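Local structure of putative glycosylhydrolase (Parabacteroides distasonis, 3S5Q) at residues Pro22-Asp25 with Lys26-Asn30; Ile149-Gly153 with Lys154-Ser158. The protein is a putative glycoside hydrolase of the 3-keto-disaccharide hydrolase family, with a concanavalin A-like lectin/glucanase fold, and probably has hydrolase activity. One frame throughout, in Å; residues are numbered along the deposited sequence. Where two conformers were deposited one is given.

In the fold
Both interactions are tight local turns in an all-beta chain, and interaction 1 closes long before interaction 2 opens. Residues 22-30 form the connection from strand 20-22, paired with strand 204-213 in the eight-stranded antiparallel sheet, to strand 31-32 at one border of the five-stranded sheet. Residues 149-158 stay within the larger sheet and make the hairpin of strands 146-151 and 154-160. The two centres lie 26 Å apart and the nearest atoms about 15 Å, so they do not touch. Interaction 1 thus links the two sheets of the concanavalin A-like fold, whereas interaction 2 joins two successive strands of one sheet.

Interaction 1. Residues Pro22-Asp25 with Lys26-Asn30. With EDO (1,2-ethanediol), chain I.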
loop_
_atom_site.group_PDB
_atom_site.type_symbol
_atom_site.label_atom_id
_atom_site.label_comp_id
_atom_site.label_asym_id
_atom_site.label_seq_id
_atom_site.Cartn_x
_atom_site.Cartn_y
_atom_site.Cartn_z
ATOM N N PRO A 22 9.171 9.495 -9.751
ATOM C CA PRO A 22 9.494 8.714 -8.555
ATOM C C PRO A 22 9.101 9.445 -7.261
ATOM O O PRO A 22 9.285 10.650 -7.131
ATOM C CB PRO A 22 11.010 8.524 -8.619
ATOM C CG PRO A 22 11.423 8.894 -10.026
ATOM C CD PRO A 22 10.370 9.827 -10.552
ATOM N N LEU A 23 8.520 8.699 -6.337
ATOM C CA LEU A 23 8.098 9.263 -5.069
ATOM C C LEU A 23 9.276 9.723 -4.215
ATOM O O LEU A 23 9.227 10.786 -3.587
ATOM C CB LEU A 23 7.262 8.260 -4.277
ATOM C CG LEU A 23 6.568 8.851 -3.062
ATOM C CD1 LEU A 23 5.555 9.877 -3.532
ATOM C CD2 LEU A 23 5.901 7.737 -2.286
ATOM N N PHE A 24 10.320 8.903 -4.179
ATOM C CA PHE A 24 11.499 9.211 -3.368
ATOM C C PHE A 24 12.714 9.407 -4.244
ATOM O O PHE A 24 12.929 8.643 -5.185
ATOM C CB PHE A 24 11.798 8.064 -2.404
ATOM C CG PHE A 24 10.702 7.789 -1.434
ATOM C CD1 PHE A 24 10.185 8.818 -0.638
ATOM C CD2 PHE A 24 10.168 6.521 -1.319
ATOM C CE1 PHE A 24 9.175 8.566 0.264
ATOM C CE2 PHE A 24 9.164 6.266 -0.412
ATOM C CZ PHE A 24 8.661 7.295 0.378
ATOM N N ASP A 25 13.501 10.417 -3.892
ATOM C CA ASP A 25 14.842 10.624 -4.432
ATOM C C ASP A 25 15.748 9.471 -4.148
ATOM O O ASP A 25 15.581 8.751 -3.160
ATOM C CB ASP A 25 15.501 11.860 -3.800
ATOM C CG ASP A 25 14.870 13.115 -4.258
ATOM O OD1 ASP A 25 14.393 13.102 -5.424
ATOM O OD2 ASP A 25 14.812 14.078 -3.458
ATOM N N LYS A 26 16.764 9.370 -4.985
ATOM C CA LYS A 26 17.681 8.257 -4.959
ATOM C C LYS A 26 18.414 8.149 -3.617
ATOM O O LYS A 26 18.716 7.050 -3.153
ATOM C CB LYS A 26 18.654 8.411 -6.122
ATOM C CG LYS A 26 18.002 8.186 -7.506
ATOM C CD LYS A 26 19.012 8.445 -8.619
ATOM C CE LYS A 26 18.454 8.155 -10.022
ATOM N NZ LYS A 26 19.254 8.821 -11.149
ATOM N N ASP A 27 18.675 9.287 -2.983
ATOM C CA ASP A 27 19.321 9.296 -1.654
ATOM C C ASP A 27 18.329 9.393 -0.480
ATOM O O ASP A 27 18.751 9.524 0.682
ATOM C CB ASP A 27 20.347 10.434 -1.561
ATOM C CG ASP A 27 19.736 11.810 -1.814
ATOM O OD1 ASP A 27 18.495 11.982 -1.748
ATOM O OD2 ASP A 27 20.515 12.742 -2.101
ATOM N N LEU A 28 17.029 9.330 -0.802
ATOM C CA LEU A 28 15.924 9.482 0.167
ATOM C C LEU A 28 15.913 10.832 0.915
ATOM O O LEU A 28 15.346 10.949 2.024
ATOM C CB LEU A 28 15.893 8.291 1.145
ATOM C CG LEU A 28 15.886 6.876 0.529
ATOM C CD1 LEU A 28 15.971 5.830 1.630
ATOM C CD2 LEU A 28 14.671 6.614 -0.380
ATOM N N SER A 29 16.466 11.871 0.290
ATOM C CA SER A 29 16.554 13.176 0.945
ATOM C C SER A 29 15.178 13.830 1.142
ATOM O O SER A 29 15.046 14.699 1.991
ATOM C CB SER A 29 17.489 14.133 0.185
ATOM O OG SER A 29 17.049 14.390 -1.135
ATOM N N ASN A 30 14.171 13.394 0.374
ATOM C CA ASN A 30 12.818 13.915 0.489
ATOM C C ASN A 30 11.918 12.943 1.271
ATOM O O ASN A 30 10.687 12.972 1.137
ATOM C CB ASN A 30 12.237 14.198 -0.907
ATOM C CG ASN A 30 11.999 12.916 -1.723
ATOM O OD1 ASN A 30 12.700 11.907 -1.546
ATOM N ND2 ASN A 30 11.004 12.952 -2.606
HETATM C C1 EDO I . 11.594 4.414 -6.492
HETATM O O1 EDO I . 11.262 3.225 -5.762
HETATM C C2 EDO I . 11.677 5.580 -5.516
HETATM O O2 EDO I . 10.477 6.377 -5.557
#
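N30 reaches back over the start of the loop and grips two backbone groups with one side-chain amide. Its OD1 accepts the N-H of D25, with N to OD1 at 2.9 Å and a fairly straight N-H...O angle of 162°, although the donor stands above the carbonyl plane of the amide. Its ND2 gives a hydrogen to the L23 carbonyl, ND2 to O at 3.0 Å, along a more bent path. The pair of bonds fixes the rotation of the amide. With chi1 at 68°, CG of N30 sits between its own backbone N and carbonyl carbon, which turns the amide toward residues 23-25. The D25 carboxylate stacks on this amide, their planes 25° apart and D25 OD2 3.5 Å from N30 CG. The same OD2 lies 3.2 Å from S29 OG, but the S29 hydroxyl donates to D27 OD1. D27 OD1 also accepts the backbone N-H of S29, closing an Asx turn. The main chain itself folds as a type I beta turn from D25 to L28, with L28 N 2.8 Å from D25 O. F24 meets the far end of the turn through CB, 3.8 Å from L28 CD2, while N30 OD1 lies at the edge of its ring and the amide stands nearly perpendicular to the ring plane. A 1,2-ethanediol, probably from the crystallisation liquor, accepts from F24 N through O2, at 2.9 Å, and is also hydrogen-bonded to I209 O. Toward the protein interior, L23 packs on I209 and L211 of strand 204-213, L28 on I53 of strand 53-55, and both F24 and L28 on L45 of strand 44-47, so the loop's apolar side is seated against strands of both sheets.

Interaction 2. Residues Ile149-Gly153 with Lys154-Ser158; sequences IELNG and KHIVS. With EDO (1,2-ethanediol), chain E.
K154 closes a type I' turn with L151: K154 N donates to L151 O at 3.0 Å, and L151 N returns a bond to K154 O at 2.9 Å. N152 and G153 occupy the turn's corners with positive phi, and the side chain of K154 runs extended to a salt bridge with E125. H155 is paired with E150 at a non-hydrogen-bonded position. The E150 chain bends at its second torsion, bringing OE1 to 3.4 Å from H155 CB, with the carboxylate and imidazole planes 20° apart. The ring's edge meets I149 O, in plane, and its NE2 is hydrogen-bonded to OD1 of D148. At I156 the register slips: its N and V157 N both point at I149 O, in two weak bonds, whereas I149 N makes a straight one to V157 O (2.9 Å, 169°). I156 has CG1 between its backbone N and carbonyl carbon (chi1 50°), which carries CD1 to 3.8 Å from L151 CB. V157 lies side by side with I149 in the conformer given, one of two for I149, and both also pack on I117. S158 N makes a weak bond to a 1,2-ethanediol. The whole is a beta hairpin with a two-residue type I' loop and a classic bulge, I156 and V157 facing I149, in the large antiparallel sheet, where strand 146-151 pairs in turn with strand 135-143.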
loop_
_atom_site.group_PDB
_atom_site.type_symbol
_atom_site.label_atom_id
_atom_site.label_comp_id
_atom_site.label_asym_id
_atom_site.label_seq_id
_atom_site.Cartn_x
_atom_site.Cartn_y
_atom_site.Cartn_z
ATOM N N ILE A 149 -7.959 0.284 -6.070
ATOM C CA ILE A 149 -6.729 -0.486 -5.970
ATOM C C ILE A 149 -6.676 -1.538 -7.075
ATOM O O ILE A 149 -7.601 -2.342 -7.242
ATOM C CB ILE A 149 -6.601 -1.161 -4.584
ATOM C CG1 ILE A 149 -6.639 -0.079 -3.482
ATOM C CG2 ILE A 149 -5.325 -2.003 -4.520
ATOM C CD1 ILE A 149 -6.997 -0.598 -2.145
ATOM N N GLU A 150 -5.569 -1.525 -7.809
ATOM C CA GLU A 150 -5.265 -2.464 -8.855
ATOM C C GLU A 150 -4.088 -3.287 -8.361
ATOM O O GLU A 150 -3.138 -2.733 -7.809
ATOM C CB GLU A 150 -4.849 -1.704 -10.129
ATOM C CG GLU A 150 -4.738 -2.583 -11.355
ATOM C CD GLU A 150 -6.059 -2.671 -12.057
ATOM O OE1 GLU A 150 -7.017 -2.001 -11.570
ATOM O OE2 GLU A 150 -6.136 -3.392 -13.086
ATOM N N LEU A 151 -4.170 -4.603 -8.518
ATOM C CA LEU A 151 -3.099 -5.512 -8.120
ATOM C C LEU A 151 -2.925 -6.584 -9.176
ATOM O O LEU A 151 -3.877 -7.344 -9.496
ATOM C CB LEU A 151 -3.327 -6.128 -6.732
ATOM C CG LEU A 151 -2.240 -7.081 -6.166
ATOM C CD1 LEU A 151 -0.901 -6.366 -5.901
ATOM C CD2 LEU A 151 -2.720 -7.770 -4.858
ATOM N N ASN A 152 -1.700 -6.638 -9.692
ATOM C CA ASN A 152 -1.303 -7.544 -10.795
ATOM C C ASN A 152 -2.336 -7.576 -11.917
ATOM O O ASN A 152 -2.786 -8.646 -12.377
ATOM C CB ASN A 152 -0.994 -8.924 -10.201
ATOM C CG ASN A 152 0.085 -8.824 -9.126
ATOM O OD1 ASN A 152 1.011 -8.018 -9.281
ATOM N ND2 ASN A 152 -0.044 -9.590 -8.027
ATOM N N GLY A 153 -2.718 -6.375 -12.317
ATOM C CA GLY A 153 -3.645 -6.157 -13.441
ATOM C C GLY A 153 -5.118 -6.375 -13.157
ATOM O O GLY A 153 -5.925 -6.368 -14.083
ATOM N N LYS A 154 -5.476 -6.616 -11.891
ATOM C CA LYS A 154 -6.849 -6.848 -11.520
ATOM C C LYS A 154 -7.333 -5.720 -10.631
ATOM O O LYS A 154 -6.663 -5.344 -9.684
ATOM C CB LYS A 154 -6.963 -8.197 -10.815
ATOM C CG LYS A 154 -6.561 -9.352 -11.722
ATOM C CD LYS A 154 -6.979 -10.666 -11.117
ATOM C CE LYS A 154 -6.840 -11.840 -12.105
ATOM N NZ LYS A 154 -7.529 -13.097 -11.615
ATOM N N HIS A 155 -8.497 -5.165 -10.963
ATOM C CA HIS A 155 -9.145 -4.122 -10.152
ATOM C C HIS A 155 -9.852 -4.744 -8.931
ATOM O O HIS A 155 -11.034 -5.112 -9.005
ATOM C CB HIS A 155 -10.136 -3.358 -11.042
ATOM C CG HIS A 155 -10.787 -2.184 -10.388
ATOM N ND1 HIS A 155 -11.932 -1.613 -10.894
ATOM C CD2 HIS A 155 -10.462 -1.473 -9.281
ATOM C CE1 HIS A 155 -12.270 -0.579 -10.138
ATOM N NE2 HIS A 155 -11.405 -0.483 -9.143
ATOM N N ILE A 156 -9.114 -4.899 -7.826
ATOM C CA ILE A 156 -9.613 -5.675 -6.692
ATOM C C ILE A 156 -10.474 -4.869 -5.695
ATOM O O ILE A 156 -11.289 -5.443 -4.965
ATOM C CB ILE A 156 -8.472 -6.412 -5.934
ATOM C CG1 ILE A 156 -7.326 -5.470 -5.598
ATOM C CG2 ILE A 156 -7.964 -7.640 -6.750
ATOM C CD1 ILE A 156 -6.403 -6.026 -4.475
ATOM N N VAL A 157 -10.285 -3.559 -5.636
ATOM C CA VAL A 157 -11.010 -2.754 -4.655
ATOM C C VAL A 157 -11.441 -1.461 -5.283
ATOM O O VAL A 157 -10.676 -0.808 -5.987
ATOM C CB VAL A 157 -10.169 -2.480 -3.327
ATOM C CG1 VAL A 157 -10.992 -1.672 -2.247
ATOM C CG2 VAL A 157 -9.635 -3.740 -2.748
ATOM N N SER A 158 -12.695 -1.115 -5.038
ATOM C CA SER A 158 -13.241 0.196 -5.381
ATOM C C SER A 158 -14.082 0.550 -4.167
ATOM O O SER A 158 -14.958 -0.227 -3.761
ATOM C CB SER A 158 -14.091 0.161 -6.643
ATOM O OG SER A 158 -14.384 1.487 -7.089
HETATM C C1 EDO E . -14.167 -3.697 -7.269
HETATM O O1 EDO E . -14.658 -3.387 -8.593
HETATM C C2 EDO E . -15.252 -4.045 -6.236
HETATM O O2 EDO E . -14.818 -3.726 -4.898
#